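Local coordinates for fatty acid amide hydrolase (Candida albicans, PDB 6KVR), which probably hydrolyses monocarboxylic acid amides to the free acid and ammonium, as a member of the amidase signature family, at residues Y517-R520 / E524-E527; T419-N424 / E477-S482. All coordinates share one frame; numbering follows the deposited sequence.

Interaction 1 of 2, residues Y517-R520 / E524-E527; sequences YKYR and EQLE
Tyr519 and Gln525 bring the two backbones closest, with their CA atoms 6.0 Å apart, where the extended run 517-519 passes the first turns of helix 522-529. Most of the polar work falls to the carboxylate of Glu524, which reaches back to the loop on an extended chain, CG anti to the backbone N (chi1 -168°). Its OE1 receives the backbone N of Arg520 at 2.9 Å in a nearly straight bond, while its OE2 takes the hydroxyl OH of Tyr517 at 2.7 Å on the syn side, somewhat out of the carboxylate plane. The Tyr517 ring offers its edge to this carboxylate and stands almost perpendicular to it. The Arg520 guanidinium lies nearly parallel to the carboxylate but displaced from it; NH1 meets Glu524 OE2 at 3.1 Å in a salt bridge whose hydrogen bond is bent and weak, so charge attraction probably counts for more. Both carboxylate oxygens are thus tied to the loop, which should fix the rotation of the group. Next along the loop, the Tyr519 ring lies flat against the helix: Gln525 CA sits over its centre in a CH-pi contact, and Gln525 CG touches CD2 of Tyr519 at 3.6 Å. The amide of Gln525 goes on to Glu529. At the surface, this contact joins the loop after helix 512-515 to helix 522-529; Arg354 N also binds Glu524 OE2, Arg354 makes a cation-pi contact with Tyr517, and Asp349 pairs with Arg520.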
ATOM      1  N   TYR A 517      35.306 -25.338   1.560  1.00 39.96           N
ATOM      2  CA  TYR A 517      34.317 -24.404   2.074  1.00 39.11           C
ATOM      3  C   TYR A 517      33.779 -24.876   3.426  1.00 41.13           C
ATOM      4  O   TYR A 517      33.544 -26.071   3.644  1.00 41.72           O
ATOM      5  CB  TYR A 517      33.189 -24.258   1.051  1.00 39.07           C
ATOM      6  CG  TYR A 517      32.201 -23.151   1.332  1.00 37.96           C
ATOM      7  CD1 TYR A 517      32.557 -21.810   1.179  1.00 36.84           C
ATOM      8  CD2 TYR A 517      30.904 -23.447   1.730  1.00 36.44           C
ATOM      9  CE1 TYR A 517      31.643 -20.790   1.433  1.00 35.52           C
ATOM     10  CE2 TYR A 517      29.981 -22.442   1.979  1.00 36.46           C
ATOM     11  CZ  TYR A 517      30.353 -21.120   1.830  1.00 36.01           C
ATOM     12  OH  TYR A 517      29.426 -20.141   2.092  1.00 34.08           O
ATOM     13  N   LYS A 518      33.611 -23.933   4.345  1.00 39.16           N
ATOM     14  CA  LYS A 518      32.998 -24.182   5.643  1.00 42.75           C
ATOM     15  C   LYS A 518      31.550 -23.699   5.592  1.00 41.19           C
ATOM     16  O   LYS A 518      31.300 -22.510   5.370  1.00 41.52           O
ATOM     17  CB  LYS A 518      33.775 -23.459   6.745  1.00 48.15           C
ATOM     18  CG  LYS A 518      33.083 -23.411   8.104  1.00 52.51           C
ATOM     19  CD  LYS A 518      34.061 -22.970   9.199  1.00 58.30           C
ATOM     20  CE  LYS A 518      34.382 -21.471   9.092  1.00 66.76           C
ATOM     21  NZ  LYS A 518      35.836 -21.151   9.292  1.00 66.36           N
ATOM     22  N   TYR A 519      30.603 -24.618   5.768  1.00 37.88           N
ATOM     23  CA  TYR A 519      29.196 -24.261   5.645  1.00 35.41           C
ATOM     24  C   TYR A 519      28.763 -23.387   6.814  1.00 36.10           C
ATOM     25  O   TYR A 519      29.187 -23.590   7.956  1.00 39.19           O
ATOM     26  CB  TYR A 519      28.332 -25.520   5.575  1.00 30.92           C
ATOM     27  CG  TYR A 519      28.468 -26.263   4.276  1.00 35.41           C
ATOM     28  CD1 TYR A 519      28.140 -25.653   3.078  1.00 29.82           C
ATOM     29  CD2 TYR A 519      28.941 -27.576   4.241  1.00 33.31           C
ATOM     30  CE1 TYR A 519      28.285 -26.318   1.872  1.00 34.12           C
ATOM     31  CE2 TYR A 519      29.080 -28.254   3.035  1.00 36.41           C
ATOM     32  CZ  TYR A 519      28.749 -27.614   1.853  1.00 33.02           C
ATOM     33  OH  TYR A 519      28.878 -28.270   0.642  1.00 36.42           O
ATOM     34  N   ARG A 520      27.912 -22.404   6.526  1.00 35.93           N
ATOM     35  CA  ARG A 520      27.386 -21.527   7.571  1.00 31.93           C
ATOM     36  C   ARG A 520      26.131 -22.062   8.250  1.00 28.26           C
ATOM     37  O   ARG A 520      25.753 -21.544   9.304  1.00 32.05           O
ATOM     38  CB  ARG A 520      27.053 -20.155   6.994  1.00 29.26           C
ATOM     39  CG  ARG A 520      28.103 -19.567   6.111  1.00 33.45           C
ATOM     40  CD  ARG A 520      27.407 -19.053   4.864  1.00 35.82           C
ATOM     41  NE  ARG A 520      28.125 -17.957   4.248  1.00 34.66           N
ATOM     42  CZ  ARG A 520      27.857 -17.458   3.052  1.00 36.02           C
ATOM     43  NH1 ARG A 520      26.946 -18.004   2.261  1.00 32.22           N
ATOM     44  NH2 ARG A 520      28.521 -16.379   2.642  1.00 39.74           N
ATOM     45  N   GLU A 524      22.443 -24.427   4.083  1.00 25.48           N
ATOM     46  CA  GLU A 524      23.432 -24.260   3.025  1.00 27.36           C
ATOM     47  C   GLU A 524      24.022 -25.597   2.623  1.00 23.10           C
ATOM     48  O   GLU A 524      24.244 -25.848   1.433  1.00 26.27           O
ATOM     49  CB  GLU A 524      24.548 -23.296   3.447  1.00 27.38           C
ATOM     50  CG  GLU A 524      25.425 -22.883   2.253  1.00 26.47           C
ATOM     51  CD  GLU A 524      26.523 -21.898   2.624  1.00 32.48           C
ATOM     52  OE1 GLU A 524      26.953 -21.911   3.793  1.00 33.18           O
ATOM     53  OE2 GLU A 524      26.953 -21.112   1.752  1.00 30.48           O
ATOM     54  N   GLN A 525      24.286 -26.469   3.603  1.00 27.74           N
ATOM     55  CA  GLN A 525      24.866 -27.774   3.306  1.00 28.73           C
ATOM     56  C   GLN A 525      23.876 -28.646   2.544  1.00 28.77           C
ATOM     57  O   GLN A 525      24.232 -29.294   1.551  1.00 25.64           O
ATOM     58  CB  GLN A 525      25.297 -28.470   4.597  1.00 30.71           C
ATOM     59  CG  GLN A 525      26.074 -29.745   4.333  1.00 32.96           C
ATOM     60  CD  GLN A 525      26.330 -30.558   5.579  1.00 33.74           C
ATOM     61  OE1 GLN A 525      26.362 -30.029   6.676  1.00 33.79           O
ATOM     62  NE2 GLN A 525      26.503 -31.857   5.407  1.00 38.51           N
ATOM     63  N   LEU A 526      22.629 -28.687   3.019  1.00 27.18           N
ATOM     64  CA  LEU A 526      21.575 -29.397   2.305  1.00 27.80           C
ATOM     65  C   LEU A 526      21.549 -29.005   0.825  1.00 27.32           C
ATOM     66  O   LEU A 526      21.619 -29.864  -0.066  1.00 28.24           O
ATOM     67  CB  LEU A 526      20.235 -29.110   2.981  1.00 25.59           C
ATOM     68  CG  LEU A 526      18.953 -29.668   2.369  1.00 29.42           C
ATOM     69  CD1 LEU A 526      19.058 -31.172   2.088  1.00 28.25           C
ATOM     70  CD2 LEU A 526      17.786 -29.363   3.299  1.00 26.87           C
ATOM     71  N   GLU A 527      21.505 -27.703   0.549  1.00 23.86           N
ATOM     72  CA  GLU A 527      21.407 -27.237  -0.832  1.00 27.03           C
ATOM     73  C   GLU A 527      22.676 -27.550  -1.628  1.00 25.08           C
ATOM     74  O   GLU A 527      22.598 -28.070  -2.746  1.00 27.16           O
ATOM     75  CB  GLU A 527      21.120 -25.734  -0.853  1.00 20.14           C
ATOM     76  CG  GLU A 527      19.683 -25.369  -0.506  1.00 27.49           C
ATOM     77  CD  GLU A 527      18.705 -25.550  -1.684  1.00 30.79           C
ATOM     78  OE1 GLU A 527      19.148 -25.786  -2.840  1.00 29.24           O
ATOM     79  OE2 GLU A 527      17.480 -25.442  -1.449  1.00 28.49           O
TER

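Interaction 2 of 2, residues T419-N424 / E477-S482; sequences TKWNLN and EVYNWS
Trp421 reaches from helix 417-423 to Tyr479 with CG anti to the backbone N (chi1 177°), a conformation that carries the indole out from the helix to the loop. Its NE1 donates to the carbonyl O of Tyr479 at 3.1 Å. The oxygen uses a lone pair in the carbonyl plane, but the bond is bent, with an N-H...O angle of 136°, and the acceptor is tilted from the indole plane. Tyr479, its CG beside its own backbone N, turns its ring edge to the indole: CD1 stands over the centre of one face, making a T-shaped pair with the six-membered ring, centroids 5.1 Å apart and planes at 72°. In the amidase fold this is buried packing between a helix and the long loop that follows strand 462-466, and the Trp421 side chain lies about 11 Å from Gly255, predicted to bind substrate. Tight packing continues at Tyr479 CB, within 3.4 Å of CZ2 of Trp421. The phenol OH of Tyr479 is hydrogen-bonded to Lys417 NZ, at the start of the same helix. Asn480 OD1 accepts the backbone N of Ser482 at 3.0 Å in an Asx turn, leading into helix 482-490; Leu523 of helix 522-529 touches Trp421, Tyr479 and Asn480.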
ATOM      1  N   THR A 419       5.452 -29.525   1.171  1.00 20.11           N
ATOM      2  CA  THR A 419       4.396 -28.892   1.958  1.00 21.89           C
ATOM      3  C   THR A 419       4.734 -28.967   3.440  1.00 21.01           C
ATOM      4  O   THR A 419       4.641 -27.963   4.156  1.00 23.26           O
ATOM      5  CB  THR A 419       3.048 -29.560   1.670  1.00 21.81           C
ATOM      6  OG1 THR A 419       2.521 -29.059   0.439  1.00 26.06           O
ATOM      7  CG2 THR A 419       2.041 -29.297   2.769  1.00 23.64           C
ATOM      8  N   LYS A 420       5.136 -30.154   3.904  1.00 23.23           N
ATOM      9  CA  LYS A 420       5.712 -30.294   5.238  1.00 22.60           C
ATOM     10  C   LYS A 420       6.846 -29.293   5.449  1.00 22.88           C
ATOM     11  O   LYS A 420       6.976 -28.694   6.520  1.00 20.85           O
ATOM     12  CB  LYS A 420       6.220 -31.725   5.428  1.00 21.77           C
ATOM     13  CG  LYS A 420       5.141 -32.808   5.276  1.00 28.18           C
ATOM     14  CD  LYS A 420       5.741 -34.216   5.444  1.00 33.23           C
ATOM     15  CE  LYS A 420       4.667 -35.286   5.586  1.00 34.34           C
ATOM     16  NZ  LYS A 420       5.242 -36.672   5.628  1.00 47.39           N
ATOM     17  N   TRP A 421       7.670 -29.098   4.422  1.00 19.75           N
ATOM     18  CA  TRP A 421       8.779 -28.161   4.517  1.00 20.69           C
ATOM     19  C   TRP A 421       8.285 -26.734   4.794  1.00 22.30           C
ATOM     20  O   TRP A 421       8.751 -26.080   5.734  1.00 21.09           O
ATOM     21  CB  TRP A 421       9.607 -28.230   3.224  1.00 21.62           C
ATOM     22  CG  TRP A 421      10.725 -27.260   3.176  1.00 24.83           C
ATOM     23  CD1 TRP A 421      10.765 -26.092   2.464  1.00 24.36           C
ATOM     24  CD2 TRP A 421      11.964 -27.332   3.898  1.00 25.13           C
ATOM     25  NE1 TRP A 421      11.962 -25.446   2.681  1.00 21.97           N
ATOM     26  CE2 TRP A 421      12.710 -26.179   3.565  1.00 25.84           C
ATOM     27  CE3 TRP A 421      12.516 -28.260   4.786  1.00 24.97           C
ATOM     28  CZ2 TRP A 421      13.990 -25.939   4.080  1.00 28.11           C
ATOM     29  CZ3 TRP A 421      13.785 -28.018   5.304  1.00 28.98           C
ATOM     30  CH2 TRP A 421      14.506 -26.867   4.950  1.00 30.73           C
ATOM     31  N   ASN A 422       7.352 -26.221   3.979  1.00 21.91           N
ATOM     32  CA  ASN A 422       6.976 -24.816   4.148  1.00 23.12           C
ATOM     33  C   ASN A 422       6.055 -24.600   5.343  1.00 23.69           C
ATOM     34  O   ASN A 422       6.020 -23.492   5.891  1.00 22.57           O
ATOM     35  CB  ASN A 422       6.330 -24.252   2.865  1.00 21.70           C
ATOM     36  CG  ASN A 422       4.868 -24.625   2.722  1.00 25.65           C
ATOM     37  OD1 ASN A 422       3.983 -24.079   3.405  1.00 27.14           O
ATOM     38  ND2 ASN A 422       4.596 -25.551   1.822  1.00 25.54           N
ATOM     39  N   LEU A 423       5.326 -25.635   5.774  1.00 23.49           N
ATOM     40  CA  LEU A 423       4.553 -25.518   7.007  1.00 22.31           C
ATOM     41  C   LEU A 423       5.451 -25.375   8.228  1.00 21.93           C
ATOM     42  O   LEU A 423       4.979 -24.913   9.271  1.00 25.00           O
ATOM     43  CB  LEU A 423       3.620 -26.722   7.162  1.00 26.73           C
ATOM     44  CG  LEU A 423       2.484 -26.704   6.128  1.00 27.55           C
ATOM     45  CD1 LEU A 423       1.630 -27.974   6.184  1.00 26.65           C
ATOM     46  CD2 LEU A 423       1.625 -25.441   6.296  1.00 25.53           C
ATOM     47  N   ASN A 424       6.738 -25.714   8.119  1.00 20.64           N
ATOM     48  CA  ASN A 424       7.670 -25.551   9.234  1.00 24.10           C
ATOM     49  C   ASN A 424       8.595 -24.338   9.077  1.00 23.07           C
ATOM     50  O   ASN A 424       9.570 -24.215   9.831  1.00 21.32           O
ATOM     51  CB  ASN A 424       8.491 -26.832   9.409  1.00 23.40           C
ATOM     52  CG  ASN A 424       7.719 -27.907  10.163  1.00 26.71           C
ATOM     53  OD1 ASN A 424       7.825 -28.010  11.395  1.00 27.48           O
ATOM     54  ND2 ASN A 424       6.910 -28.686   9.436  1.00 18.57           N
ATOM     55  N   GLU A 477      13.145 -31.154  -4.257  1.00 27.76           N
ATOM     56  CA  GLU A 477      14.462 -30.991  -3.634  1.00 26.58           C
ATOM     57  C   GLU A 477      14.938 -29.544  -3.748  1.00 28.43           C
ATOM     58  O   GLU A 477      16.078 -29.266  -4.127  1.00 28.58           O
ATOM     59  CB  GLU A 477      15.475 -31.965  -4.255  1.00 28.16           C
ATOM     60  CG  GLU A 477      15.321 -33.400  -3.735  1.00 34.71           C
ATOM     61  CD  GLU A 477      16.437 -34.331  -4.187  1.00 36.07           C
ATOM     62  OE1 GLU A 477      17.554 -34.251  -3.630  1.00 39.43           O
ATOM     63  OE2 GLU A 477      16.171 -35.178  -5.072  1.00 42.91           O
ATOM     64  N   VAL A 478      14.062 -28.594  -3.424  1.00 25.70           N
ATOM     65  CA  VAL A 478      14.449 -27.190  -3.386  1.00 27.47           C
ATOM     66  C   VAL A 478      13.901 -26.581  -2.099  1.00 25.41           C
ATOM     67  O   VAL A 478      12.684 -26.570  -1.875  1.00 23.15           O
ATOM     68  CB  VAL A 478      13.987 -26.417  -4.638  1.00 25.58           C
ATOM     69  CG1 VAL A 478      12.514 -26.690  -4.974  1.00 24.51           C
ATOM     70  CG2 VAL A 478      14.263 -24.937  -4.492  1.00 22.04           C
ATOM     71  N   TYR A 479      14.808 -26.080  -1.256  1.00 24.76           N
ATOM     72  CA  TYR A 479      14.551 -25.737   0.134  1.00 20.59           C
ATOM     73  C   TYR A 479      14.811 -24.279   0.477  1.00 24.31           C
ATOM     74  O   TYR A 479      14.129 -23.733   1.351  1.00 22.50           O
ATOM     75  CB  TYR A 479      15.423 -26.603   1.049  1.00 22.87           C
ATOM     76  CG  TYR A 479      15.370 -28.086   0.726  1.00 24.23           C
ATOM     77  CD1 TYR A 479      14.333 -28.885   1.206  1.00 26.56           C
ATOM     78  CD2 TYR A 479      16.347 -28.679  -0.052  1.00 26.58           C
ATOM     79  CE1 TYR A 479      14.270 -30.234   0.912  1.00 27.92           C
ATOM     80  CE2 TYR A 479      16.303 -30.029  -0.357  1.00 27.86           C
ATOM     81  CZ  TYR A 479      15.266 -30.799   0.130  1.00 29.67           C
ATOM     82  OH  TYR A 479      15.226 -32.129  -0.173  1.00 29.01           O
ATOM     83  N   ASN A 480      15.782 -23.636  -0.165  1.00 25.14           N
ATOM     84  CA  ASN A 480      16.182 -22.277   0.168  1.00 22.09           C
ATOM     85  C   ASN A 480      15.614 -21.286  -0.842  1.00 21.30           C
ATOM     86  O   ASN A 480      15.968 -21.328  -2.030  1.00 22.41           O
ATOM     87  CB  ASN A 480      17.702 -22.158   0.202  1.00 21.87           C
ATOM     88  CG  ASN A 480      18.152 -20.729   0.242  1.00 20.29           C
ATOM     89  OD1 ASN A 480      17.678 -19.950   1.063  1.00 23.29           O
ATOM     90  ND2 ASN A 480      19.035 -20.360  -0.666  1.00 22.48           N
ATOM     91  N   TRP A 481      14.790 -20.359  -0.361  1.00 17.50           N
ATOM     92  CA  TRP A 481      14.223 -19.297  -1.188  1.00 21.68           C
ATOM     93  C   TRP A 481      14.952 -17.942  -1.053  1.00 25.38           C
ATOM     94  O   TRP A 481      14.463 -16.929  -1.578  1.00 24.48           O
ATOM     95  CB  TRP A 481      12.756 -19.082  -0.823  1.00 20.18           C
ATOM     96  CG  TRP A 481      11.839 -20.257  -0.948  1.00 23.83           C
ATOM     97  CD1 TRP A 481      12.163 -21.544  -1.289  1.00 20.49           C
ATOM     98  CD2 TRP A 481      10.426 -20.247  -0.702  1.00 26.66           C
ATOM     99  NE1 TRP A 481      11.032 -22.333  -1.279  1.00 22.91           N
ATOM    100  CE2 TRP A 481       9.954 -21.562  -0.919  1.00 27.10           C
ATOM    101  CE3 TRP A 481       9.513 -19.249  -0.325  1.00 24.71           C
ATOM    102  CZ2 TRP A 481       8.605 -21.905  -0.794  1.00 24.31           C
ATOM    103  CZ3 TRP A 481       8.170 -19.594  -0.188  1.00 25.78           C
ATOM    104  CH2 TRP A 481       7.733 -20.915  -0.429  1.00 25.25           C
ATOM    105  N   SER A 482      16.087 -17.892  -0.348  1.00 18.54           N
ATOM    106  CA  SER A 482      16.629 -16.598   0.069  1.00 25.07           C
ATOM    107  C   SER A 482      16.875 -15.656  -1.111  1.00 22.47           C
ATOM    108  O   SER A 482      16.705 -14.434  -0.970  1.00 22.86           O
ATOM    109  CB  SER A 482      17.925 -16.801   0.867  1.00 26.00           C
ATOM    110  OG  SER A 482      18.914 -17.429   0.064  1.00 22.77           O
TER

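In the fold
Helix 522-529 is the element the two contacts have in common. Interaction 1 fastens its first turns to the preceding loop at the surface, and on another side of the helix Leu526 packs on the Tyr479 ring of interaction 2. Glu527 makes the polar connection: its OE2 probably accepts the backbone N atoms of both Tyr479 and Asn480, each at 2.8 Å. The chemistry follows the location. Interaction 1, local in sequence and peripheral, centres on the Glu524 carboxylate, with one CH-pi contact beside it; interaction 2, buried and bridging more than fifty residues, depends on two aromatic rings and one indole-to-carbonyl bond. Their centres are 16 Å apart, on the same side of the chain's centre.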